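Side-chain contacts in DR2417 (Deinococcus radiodurans, PDB 4XWW), which probably degrades and matures RNA as RNase J, a metal-dependent, dimeric nuclease with 5'-3' exonuclease and possibly endonuclease activity: residues A[180-185]-A[248-253]; A[238-243]-A[262-267]; A[324-329]-A[354-359]; A[360-363]-A[369-372]. All blocks are in the same frame, centred on the assembly; numbering follows the deposited sequence.

Interaction 1 (A[180-185]-A[248-253]); sequences PDVGTG and QVYRIQ
Val182 lies over one face of the Tyr250 ring, and this CH-pi contact brings a loop of the metallo-beta-lactamase part of the chain against the first turn of helix 249-261 in the beta-CASP domain. Val182 CG2 is 4.0 Å from the centroid of the Tyr250 ring and only 6° off its normal, so that methyl sits almost plumb over the middle. The other branch, CG1, covers the flank, 3.8 Å from Tyr250 CD2. With chi1 at -70°, CG1 stands anti to the carbonyl carbon of Val182 and CG2 between that carbon and the backbone N, a rotation that turns both methyls to the ring. Thr184 comes in next to it: its CG2 is 4.0 Å from Tyr250 CD1, approaching obliquely, and 4.1 Å from Gln253 CG. This methyl thus fills the notch between two side chains nearly one helical turn apart, while the amide of Gln253 is taken up by the backbone N of Asn287 and by Asp257.

No hydrogen bond joins the two segments directly, but Asn254, the next residue of the helix, donates from ND2 to Val182 O. On the loop side an Asx turn sets the shape: Gly183 N donates to Asp181 OD1 over 2.8 Å. The zinc site is close: the Tyr250 side chain is about 6 Å from those of the zinc ligand His153 and of Ser154, which contacts UMP in a structure of this protein. The helix carrying Tyr250 is N-capped by Gln248, whose OE1 accepts from Arg251 N at 3.1 Å with a nearly straight N-H...O angle of 172°.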
# COMPACT_ATOMS: atom_id res chain seq x y z
N PRO A 180 21.70 -9.34 -21.17
CA PRO A 180 22.65 -9.58 -22.27
C PRO A 180 23.04 -8.31 -23.03
O PRO A 180 24.04 -8.33 -23.75
CB PRO A 180 21.89 -10.56 -23.18
CG PRO A 180 20.48 -10.48 -22.79
CD PRO A 180 20.42 -10.05 -21.35
N ASP A 181 22.28 -7.23 -22.86
CA ASP A 181 22.58 -5.98 -23.57
C ASP A 181 21.82 -4.83 -22.93
O ASP A 181 20.62 -4.68 -23.15
CB ASP A 181 22.22 -6.11 -25.05
CG ASP A 181 22.49 -4.83 -25.83
OD1 ASP A 181 23.17 -3.92 -25.30
OD2 ASP A 181 22.02 -4.75 -26.99
N VAL A 182 22.50 -4.01 -22.13
CA VAL A 182 21.82 -2.89 -21.48
C VAL A 182 21.52 -1.78 -22.49
O VAL A 182 20.79 -0.85 -22.18
CB VAL A 182 22.61 -2.33 -20.29
CG1 VAL A 182 22.59 -3.35 -19.15
CG2 VAL A 182 24.04 -1.99 -20.68
N GLY A 183 22.09 -1.90 -23.69
CA GLY A 183 21.63 -1.09 -24.81
C GLY A 183 22.40 0.18 -25.10
O GLY A 183 22.12 0.89 -26.06
N THR A 184 23.40 0.46 -24.28
CA THR A 184 24.09 1.74 -24.33
C THR A 184 25.32 1.71 -25.24
O THR A 184 26.04 2.70 -25.34
CB THR A 184 24.52 2.21 -22.94
OG1 THR A 184 25.36 1.21 -22.35
CG2 THR A 184 23.29 2.44 -22.06
N GLY A 185 25.56 0.58 -25.88
CA GLY A 185 26.64 0.46 -26.85
C GLY A 185 28.02 0.46 -26.22
O GLY A 185 29.02 0.73 -26.90
N GLN A 248 18.70 5.45 -12.85
CA GLN A 248 18.65 4.41 -13.88
C GLN A 248 19.37 4.94 -15.09
O GLN A 248 18.76 5.31 -16.10
CB GLN A 248 17.21 4.02 -14.25
CG GLN A 248 16.94 2.51 -14.18
CD GLN A 248 17.81 1.64 -15.11
OE1 GLN A 248 18.76 2.10 -15.76
NE2 GLN A 248 17.48 0.35 -15.17
N VAL A 249 20.70 4.98 -14.98
CA VAL A 249 21.51 5.60 -16.01
C VAL A 249 21.39 4.91 -17.36
O VAL A 249 21.34 5.60 -18.37
CB VAL A 249 23.00 5.63 -15.60
CG1 VAL A 249 23.81 6.35 -16.66
CG2 VAL A 249 23.16 6.33 -14.24
N TYR A 250 21.35 3.58 -17.40
CA TYR A 250 21.17 2.92 -18.70
C TYR A 250 19.86 3.32 -19.39
O TYR A 250 19.85 3.68 -20.57
CB TYR A 250 21.19 1.40 -18.58
CG TYR A 250 22.43 0.82 -17.97
CD1 TYR A 250 23.70 1.33 -18.28
CD2 TYR A 250 22.35 -0.23 -17.08
CE1 TYR A 250 24.86 0.77 -17.70
CE2 TYR A 250 23.47 -0.79 -16.51
CZ TYR A 250 24.72 -0.29 -16.81
OH TYR A 250 25.80 -0.88 -16.21
N ARG A 251 18.77 3.20 -18.65
CA ARG A 251 17.43 3.61 -19.11
C ARG A 251 17.44 5.05 -19.65
O ARG A 251 16.96 5.32 -20.76
CB ARG A 251 16.43 3.48 -17.96
CG ARG A 251 14.94 3.77 -18.30
CD ARG A 251 14.22 2.57 -18.92
NE ARG A 251 14.39 1.34 -18.15
CZ ARG A 251 13.67 0.98 -17.09
NH1 ARG A 251 12.66 1.76 -16.65
NH2 ARG A 251 13.96 -0.17 -16.49
N ILE A 252 17.98 5.97 -18.85
CA ILE A 252 17.99 7.37 -19.25
C ILE A 252 18.88 7.59 -20.47
O ILE A 252 18.50 8.31 -21.39
CB ILE A 252 18.43 8.27 -18.09
CG1 ILE A 252 17.39 8.17 -16.97
CG2 ILE A 252 18.53 9.70 -18.57
CD1 ILE A 252 17.80 8.81 -15.64
N GLN A 253 20.05 6.96 -20.51
CA GLN A 253 20.92 7.14 -21.68
C GLN A 253 20.21 6.64 -22.94
O GLN A 253 20.23 7.31 -23.98
CB GLN A 253 22.24 6.40 -21.52
CG GLN A 253 23.12 6.48 -22.77
CD GLN A 253 23.69 7.87 -23.00
OE1 GLN A 253 24.09 8.56 -22.06
NE2 GLN A 253 23.77 8.29 -24.27

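Interaction 2 (A[238-243]-A[262-267]); sequences GRVFLT and QGRRVV
Arg264 reaches across to the carbonyl of Gly238 and holds that one oxygen with two nitrogens. The side chain starts from the loop just ahead of strand 265-269, and its CB heads for segment 238-243. From CG to NE the chain is fully extended, which spans the gap between backbones whose nearest CA atoms, those of Arg239 and Arg264, are 9.1 Å apart. Along the way the side chain rests on Ile233 of helix 222-234. Arg264 NE passes 4.1 Å from Val240 CG2. The guanidinium then lies with one face against that methyl, Val240 CG2 being 3.6 Å from Arg264 CZ and 3.5 Å from Arg264 NH1.

At the tip, Arg264 NH1 and NH2 each lie 2.9 Å from Gly238 O. The oxygen is in the guanidinium plane, and sharing it bends both bonds: the N-H...O angles are 143° for NH2 and 144° for NH1. NH2 also lies in the carbonyl plane of Gly238, whereas NH1 is tilted from it. NH1 has another acceptor, Val306 O, so the guanidinium ties together the starts of two strands, its rotation fixed by polar bonds at the edge and a methyl over the face.

At its base, Arg264 N bonds back to Ala259 O in the Schellman motif that ends helix 249-261 at Gly263. Strand 240-243, that helix and strand 265-269 form a beta-alpha-beta crossover of the parallel beta-CASP sheet, with strand 306-310 lying between the two strands.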
# COMPACT_ATOMS: atom_id res chain seq x y z
N GLY A 238 2.36 14.79 -29.41
CA GLY A 238 2.68 16.03 -28.72
C GLY A 238 3.89 15.90 -27.81
O GLY A 238 4.81 15.13 -28.07
N ARG A 239 3.88 16.65 -26.71
CA ARG A 239 4.95 16.59 -25.72
C ARG A 239 5.00 15.21 -25.04
O ARG A 239 3.97 14.56 -24.86
CB ARG A 239 4.78 17.69 -24.67
CG ARG A 239 4.85 19.09 -25.20
CD ARG A 239 4.96 20.10 -24.06
NE ARG A 239 3.80 20.01 -23.18
CZ ARG A 239 3.52 20.87 -22.21
NH1 ARG A 239 4.31 21.90 -21.98
NH2 ARG A 239 2.43 20.70 -21.46
N VAL A 240 6.18 14.79 -24.63
CA VAL A 240 6.35 13.56 -23.85
C VAL A 240 7.03 13.90 -22.53
O VAL A 240 8.06 14.60 -22.51
CB VAL A 240 7.19 12.49 -24.61
CG1 VAL A 240 7.43 11.24 -23.74
CG2 VAL A 240 6.55 12.13 -25.93
N PHE A 241 6.44 13.41 -21.45
CA PHE A 241 7.04 13.43 -20.13
C PHE A 241 7.28 12.00 -19.72
O PHE A 241 6.41 11.14 -19.87
CB PHE A 241 6.13 14.12 -19.10
CG PHE A 241 5.77 15.54 -19.43
CD1 PHE A 241 4.85 15.83 -20.44
CD2 PHE A 241 6.33 16.60 -18.73
CE1 PHE A 241 4.52 17.15 -20.75
CE2 PHE A 241 5.99 17.91 -19.02
CZ PHE A 241 5.09 18.19 -20.04
N LEU A 242 8.47 11.72 -19.20
CA LEU A 242 8.78 10.38 -18.77
C LEU A 242 9.43 10.44 -17.39
O LEU A 242 10.24 11.32 -17.13
CB LEU A 242 9.72 9.69 -19.78
CG LEU A 242 10.14 8.26 -19.47
CD1 LEU A 242 10.37 7.50 -20.78
CD2 LEU A 242 11.43 8.22 -18.60
N THR A 243 9.06 9.51 -16.51
CA THR A 243 9.70 9.39 -15.19
C THR A 243 10.24 8.01 -15.01
O THR A 243 9.69 7.03 -15.53
CB THR A 243 8.72 9.73 -14.03
OG1 THR A 243 9.42 9.74 -12.79
CG2 THR A 243 7.58 8.70 -13.95
N GLN A 262 14.49 10.60 -32.66
CA GLN A 262 13.10 10.97 -32.92
C GLN A 262 12.89 12.47 -33.01
O GLN A 262 11.76 12.93 -33.05
CB GLN A 262 12.19 10.37 -31.84
CG GLN A 262 12.15 8.85 -31.84
CD GLN A 262 11.89 8.27 -33.21
OE1 GLN A 262 11.09 8.79 -33.98
NE2 GLN A 262 12.58 7.17 -33.53
N GLY A 263 13.97 13.24 -33.06
CA GLY A 263 13.85 14.67 -33.26
C GLY A 263 13.36 15.47 -32.06
O GLY A 263 12.83 16.58 -32.21
N ARG A 264 13.55 14.91 -30.86
CA ARG A 264 13.14 15.59 -29.62
C ARG A 264 14.35 16.03 -28.78
O ARG A 264 15.31 15.28 -28.63
CB ARG A 264 12.24 14.68 -28.79
CG ARG A 264 10.94 14.32 -29.49
CD ARG A 264 10.09 13.39 -28.63
NE ARG A 264 8.79 13.11 -29.26
CZ ARG A 264 7.66 13.75 -28.97
NH1 ARG A 264 7.64 14.71 -28.05
NH2 ARG A 264 6.53 13.43 -29.61
N ARG A 265 14.27 17.23 -28.21
CA ARG A 265 15.29 17.70 -27.27
C ARG A 265 14.86 17.34 -25.86
O ARG A 265 13.67 17.18 -25.60
CB ARG A 265 15.50 19.21 -27.39
CG ARG A 265 15.94 19.71 -28.77
CD ARG A 265 17.27 19.10 -29.17
NE ARG A 265 18.35 19.47 -28.25
CZ ARG A 265 19.11 20.56 -28.39
NH1 ARG A 265 18.91 21.40 -29.41
NH2 ARG A 265 20.06 20.82 -27.50
N VAL A 266 15.82 17.21 -24.96
CA VAL A 266 15.54 16.64 -23.64
C VAL A 266 15.73 17.66 -22.52
O VAL A 266 16.71 18.41 -22.51
CB VAL A 266 16.42 15.41 -23.39
CG1 VAL A 266 16.17 14.80 -22.00
CG2 VAL A 266 16.14 14.36 -24.47
N VAL A 267 14.78 17.69 -21.60
CA VAL A 267 14.89 18.50 -20.38
C VAL A 267 14.97 17.54 -19.22
O VAL A 267 14.12 16.66 -19.07
CB VAL A 267 13.67 19.43 -20.15
CG1 VAL A 267 13.85 20.23 -18.87
CG2 VAL A 267 13.46 20.39 -21.31

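Interaction 3 (A[324-329]-A[354-359]); sequences LAFGTH and VNLIVN
Two helices of the beta-CASP domain, 320-326 and 351-364, pack against each other here, with Ala325 meeting Ile357 and Phe326 meeting Leu356. The backbones come close where the small residue sits: the CA atoms of Ala325 and Ile357 are 5.9 Å apart, and Ala325 CB touches Ile357 CG2 at 3.8 Å. Beside this, the Phe326 ring turns its rim to Leu356. Leu356 CD2 lies in the ring plane, 3.4 Å from Phe326 CZ, a snug approach for two carbons, and Leu356 CG follows at 3.7 Å from the same CZ. Leu356 gets there because its CG is anti to the backbone N (chi1 169°), sending CD2 across to the ring. Ile357 CG1 adds a looser touch, 4.3 Å from Phe326 CE2.

Both helices are connections of the parallel sheet: helix 320-326 links strand 306-310 to strand 339-342, and helix 351-364 links 339-342 to 367-369. Ile357 also packs on Leu321, one turn earlier in the first helix than Ala325. Just past Phe326 the chain turns off in a Schellman motif at Gly327, whose N reaches Leu324 O over 3.3 Å. The second helix looks to the dimer partner as well: the amides of Asn355 and Asn359 both hydrogen-bond Glu405 and Arg407 of the second subunit.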
# COMPACT_ATOMS: atom_id res chain seq x y z
N LEU A 324 3.36 18.17 -11.43
CA LEU A 324 2.67 18.23 -12.73
C LEU A 324 1.25 17.66 -12.62
O LEU A 324 0.30 18.27 -13.13
CB LEU A 324 3.47 17.46 -13.80
CG LEU A 324 4.79 18.09 -14.22
CD1 LEU A 324 5.55 17.14 -15.12
CD2 LEU A 324 4.51 19.39 -14.93
N ALA A 325 1.13 16.52 -11.93
CA ALA A 325 -0.14 15.81 -11.80
C ALA A 325 -1.14 16.61 -10.98
O ALA A 325 -2.35 16.55 -11.21
CB ALA A 325 0.08 14.44 -11.17
N PHE A 326 -0.63 17.36 -10.01
CA PHE A 326 -1.53 18.11 -9.13
C PHE A 326 -1.73 19.55 -9.58
O PHE A 326 -2.47 20.30 -8.94
CB PHE A 326 -1.03 18.05 -7.69
CG PHE A 326 -1.19 16.69 -7.07
CD1 PHE A 326 -2.44 16.22 -6.73
CD2 PHE A 326 -0.09 15.88 -6.84
CE1 PHE A 326 -2.60 14.97 -6.16
CE2 PHE A 326 -0.24 14.63 -6.28
CZ PHE A 326 -1.50 14.18 -5.94
N GLY A 327 -1.09 19.92 -10.68
CA GLY A 327 -1.25 21.25 -11.23
C GLY A 327 -0.52 22.33 -10.46
O GLY A 327 -0.91 23.49 -10.49
N THR A 328 0.56 21.96 -9.77
CA THR A 328 1.26 22.91 -8.92
C THR A 328 2.70 23.18 -9.38
O THR A 328 3.47 23.81 -8.65
CB THR A 328 1.29 22.45 -7.45
OG1 THR A 328 1.92 21.17 -7.36
CG2 THR A 328 -0.13 22.36 -6.88
N HIS A 329 3.06 22.71 -10.57
CA HIS A 329 4.39 23.01 -11.09
C HIS A 329 4.47 24.47 -11.53
O HIS A 329 3.60 24.96 -12.23
CB HIS A 329 4.73 22.08 -12.26
CG HIS A 329 6.19 22.08 -12.59
ND1 HIS A 329 6.81 23.14 -13.20
CD2 HIS A 329 7.15 21.14 -12.39
CE1 HIS A 329 8.10 22.87 -13.35
NE2 HIS A 329 8.32 21.65 -12.88
N VAL A 354 1.37 6.14 -6.27
CA VAL A 354 1.43 6.11 -7.72
C VAL A 354 0.03 6.14 -8.33
O VAL A 354 -0.20 6.84 -9.32
CB VAL A 354 2.20 4.90 -8.24
CG1 VAL A 354 2.18 4.86 -9.76
CG2 VAL A 354 3.66 4.97 -7.73
N ASN A 355 -0.91 5.39 -7.75
CA ASN A 355 -2.29 5.36 -8.28
C ASN A 355 -2.92 6.73 -8.24
O ASN A 355 -3.74 7.10 -9.11
CB ASN A 355 -3.14 4.37 -7.49
CG ASN A 355 -4.52 4.22 -8.07
OD1 ASN A 355 -4.68 3.79 -9.20
ND2 ASN A 355 -5.53 4.59 -7.28
N LEU A 356 -2.55 7.49 -7.21
CA LEU A 356 -3.15 8.80 -7.02
C LEU A 356 -2.73 9.68 -8.18
O LEU A 356 -3.53 10.42 -8.75
CB LEU A 356 -2.71 9.41 -5.69
CG LEU A 356 -3.07 10.88 -5.49
CD1 LEU A 356 -4.58 11.06 -5.55
CD2 LEU A 356 -2.52 11.40 -4.18
N ILE A 357 -1.45 9.57 -8.54
CA ILE A 357 -0.92 10.37 -9.62
C ILE A 357 -1.50 9.92 -10.95
O ILE A 357 -1.86 10.76 -11.78
CB ILE A 357 0.62 10.32 -9.65
CG1 ILE A 357 1.14 11.20 -8.52
CG2 ILE A 357 1.15 10.80 -11.00
CD1 ILE A 357 2.64 11.19 -8.36
N VAL A 358 -1.63 8.61 -11.13
CA VAL A 358 -2.18 8.10 -12.39
C VAL A 358 -3.59 8.62 -12.61
O VAL A 358 -3.92 9.10 -13.70
CB VAL A 358 -2.14 6.56 -12.42
CG1 VAL A 358 -3.03 6.01 -13.56
CG2 VAL A 358 -0.69 6.10 -12.59
N ASN A 359 -4.44 8.56 -11.59
CA ASN A 359 -5.80 9.07 -11.76
C ASN A 359 -5.85 10.57 -12.03
O ASN A 359 -6.69 11.03 -12.80
CB ASN A 359 -6.67 8.71 -10.54
CG ASN A 359 -7.19 7.29 -10.62
OD1 ASN A 359 -7.78 6.91 -11.62
ND2 ASN A 359 -6.92 6.49 -9.60

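Interaction 4 (A[360-363]-A[369-372]); sequences RLYE and VYPP
Tyr362 and Tyr370 come from opposite directions and meet at their hydroxyls, with Tyr362 OH donating to Tyr370 OH over 2.8 Å. This is the tight part, and it is buried. Tyr370 OH lies at the edge of the Tyr362 ring, near its plane and 3.5 Å from Tyr362 CE2, while Tyr362 OH meets the other ring obliquely. A lighter apolar touch, Tyr362 CE2 to Tyr370 CE2 at 4.0 Å, completes the pair. With chi1 at 46°, Tyr370 CG stands between its own backbone N and carbonyl carbon, and from there the ring carries the hydroxyl to the helix.

The far side of the helix is more open to solvent. There Arg360 NH1 and Glu363 OE1, 2.9 Å apart, form a salt bridge within one turn, Arg360 being partly exposed and Glu363 exposed, and beyond Tyr370 the chain runs through a cis peptide to the exposed Pro372.

The two hydroxyls continue into the second subunit, where Asn411 ND2 donates to Tyr362 OH and Glu214 OE1 accepts from Tyr370 OH. Arg407 of that subunit packs on both tyrosines, so helix 351-364 and the loop that follows strand 367-369 jointly form part of the homodimer interface.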
# COMPACT_ATOMS: atom_id res chain seq x y z
N ARG A 360 -4.96 11.34 -11.41
CA ARG A 360 -4.93 12.77 -11.70
C ARG A 360 -4.50 13.03 -13.14
O ARG A 360 -5.03 13.94 -13.79
CB ARG A 360 -4.02 13.53 -10.73
CG ARG A 360 -4.48 13.50 -9.27
CD ARG A 360 -5.66 14.41 -9.02
NE ARG A 360 -6.33 14.07 -7.76
CZ ARG A 360 -7.28 13.14 -7.64
NH1 ARG A 360 -7.67 12.46 -8.71
NH2 ARG A 360 -7.82 12.89 -6.46
N LEU A 361 -3.52 12.26 -13.62
CA LEU A 361 -3.10 12.38 -15.01
C LEU A 361 -4.27 12.09 -15.95
O LEU A 361 -4.51 12.85 -16.89
CB LEU A 361 -1.92 11.45 -15.31
CG LEU A 361 -0.66 11.82 -14.55
CD1 LEU A 361 0.41 10.70 -14.69
CD2 LEU A 361 -0.11 13.17 -15.04
N TYR A 362 -5.03 11.02 -15.69
CA TYR A 362 -6.19 10.70 -16.52
C TYR A 362 -7.21 11.83 -16.51
O TYR A 362 -7.82 12.13 -17.53
CB TYR A 362 -6.87 9.39 -16.06
CG TYR A 362 -6.29 8.14 -16.67
CD1 TYR A 362 -6.61 7.75 -17.97
CD2 TYR A 362 -5.40 7.35 -15.95
CE1 TYR A 362 -6.08 6.61 -18.53
CE2 TYR A 362 -4.85 6.20 -16.51
CZ TYR A 362 -5.19 5.84 -17.79
OH TYR A 362 -4.65 4.70 -18.33
N GLU A 363 -7.40 12.47 -15.36
CA GLU A 363 -8.39 13.53 -15.27
C GLU A 363 -7.95 14.78 -16.02
O GLU A 363 -8.79 15.52 -16.54
CB GLU A 363 -8.72 13.83 -13.80
CG GLU A 363 -9.50 12.69 -13.16
CD GLU A 363 -10.11 13.05 -11.83
OE1 GLU A 363 -9.34 13.35 -10.89
OE2 GLU A 363 -11.36 13.04 -11.72
N VAL A 369 0.91 6.15 -19.88
CA VAL A 369 1.57 4.94 -20.36
C VAL A 369 2.37 4.30 -19.23
O VAL A 369 3.28 4.93 -18.68
CB VAL A 369 2.49 5.27 -21.56
CG1 VAL A 369 3.30 4.06 -21.98
CG2 VAL A 369 1.67 5.79 -22.72
N TYR A 370 2.04 3.06 -18.89
CA TYR A 370 2.73 2.36 -17.78
C TYR A 370 2.59 0.85 -17.90
O TYR A 370 1.76 0.36 -18.68
CB TYR A 370 2.18 2.81 -16.42
CG TYR A 370 0.66 2.84 -16.40
CD1 TYR A 370 -0.08 1.67 -16.28
CD2 TYR A 370 -0.02 4.04 -16.53
CE1 TYR A 370 -1.48 1.70 -16.29
CE2 TYR A 370 -1.41 4.08 -16.53
CZ TYR A 370 -2.13 2.92 -16.41
OH TYR A 370 -3.50 2.99 -16.43
N PRO A 371 3.42 0.10 -17.16
CA PRO A 371 3.27 -1.36 -17.16
C PRO A 371 2.05 -1.75 -16.35
O PRO A 371 1.71 -1.03 -15.43
CB PRO A 371 4.56 -1.86 -16.49
CG PRO A 371 5.49 -0.69 -16.51
CD PRO A 371 4.62 0.51 -16.39
N PRO A 372 1.47 -2.92 -16.64
CA PRO A 372 1.90 -3.90 -17.63
C PRO A 372 1.34 -3.66 -19.03
O PRO A 372 1.74 -4.35 -19.96
CB PRO A 372 1.38 -5.21 -17.05
CG PRO A 372 0.18 -4.81 -16.33
CD PRO A 372 0.45 -3.47 -15.73

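How the interactions relate
Interactions 2, 3 and 4 belong to the parallel beta-CASP sheet and the helices that connect its strands, and interaction 1 joins that domain to the metallo-beta-lactamase part. Interactions 1 and 2, with centres about 18 Å apart, alternate along the chain and sit near the two ends of helix 249-261. Interactions 3 and 4 follow later, share helix 351-364 and have centres about 10 Å apart; they touch directly, as where Val358 CG1 is 3.9 Å from Tyr370 CE2. Interaction 2 reaches interaction 3 through Phe241 CD2 and Leu324 CD1, 3.7 Å apart. The domain thus meets the catalytic part near interaction 1 and the second subunit through interactions 3 and 4.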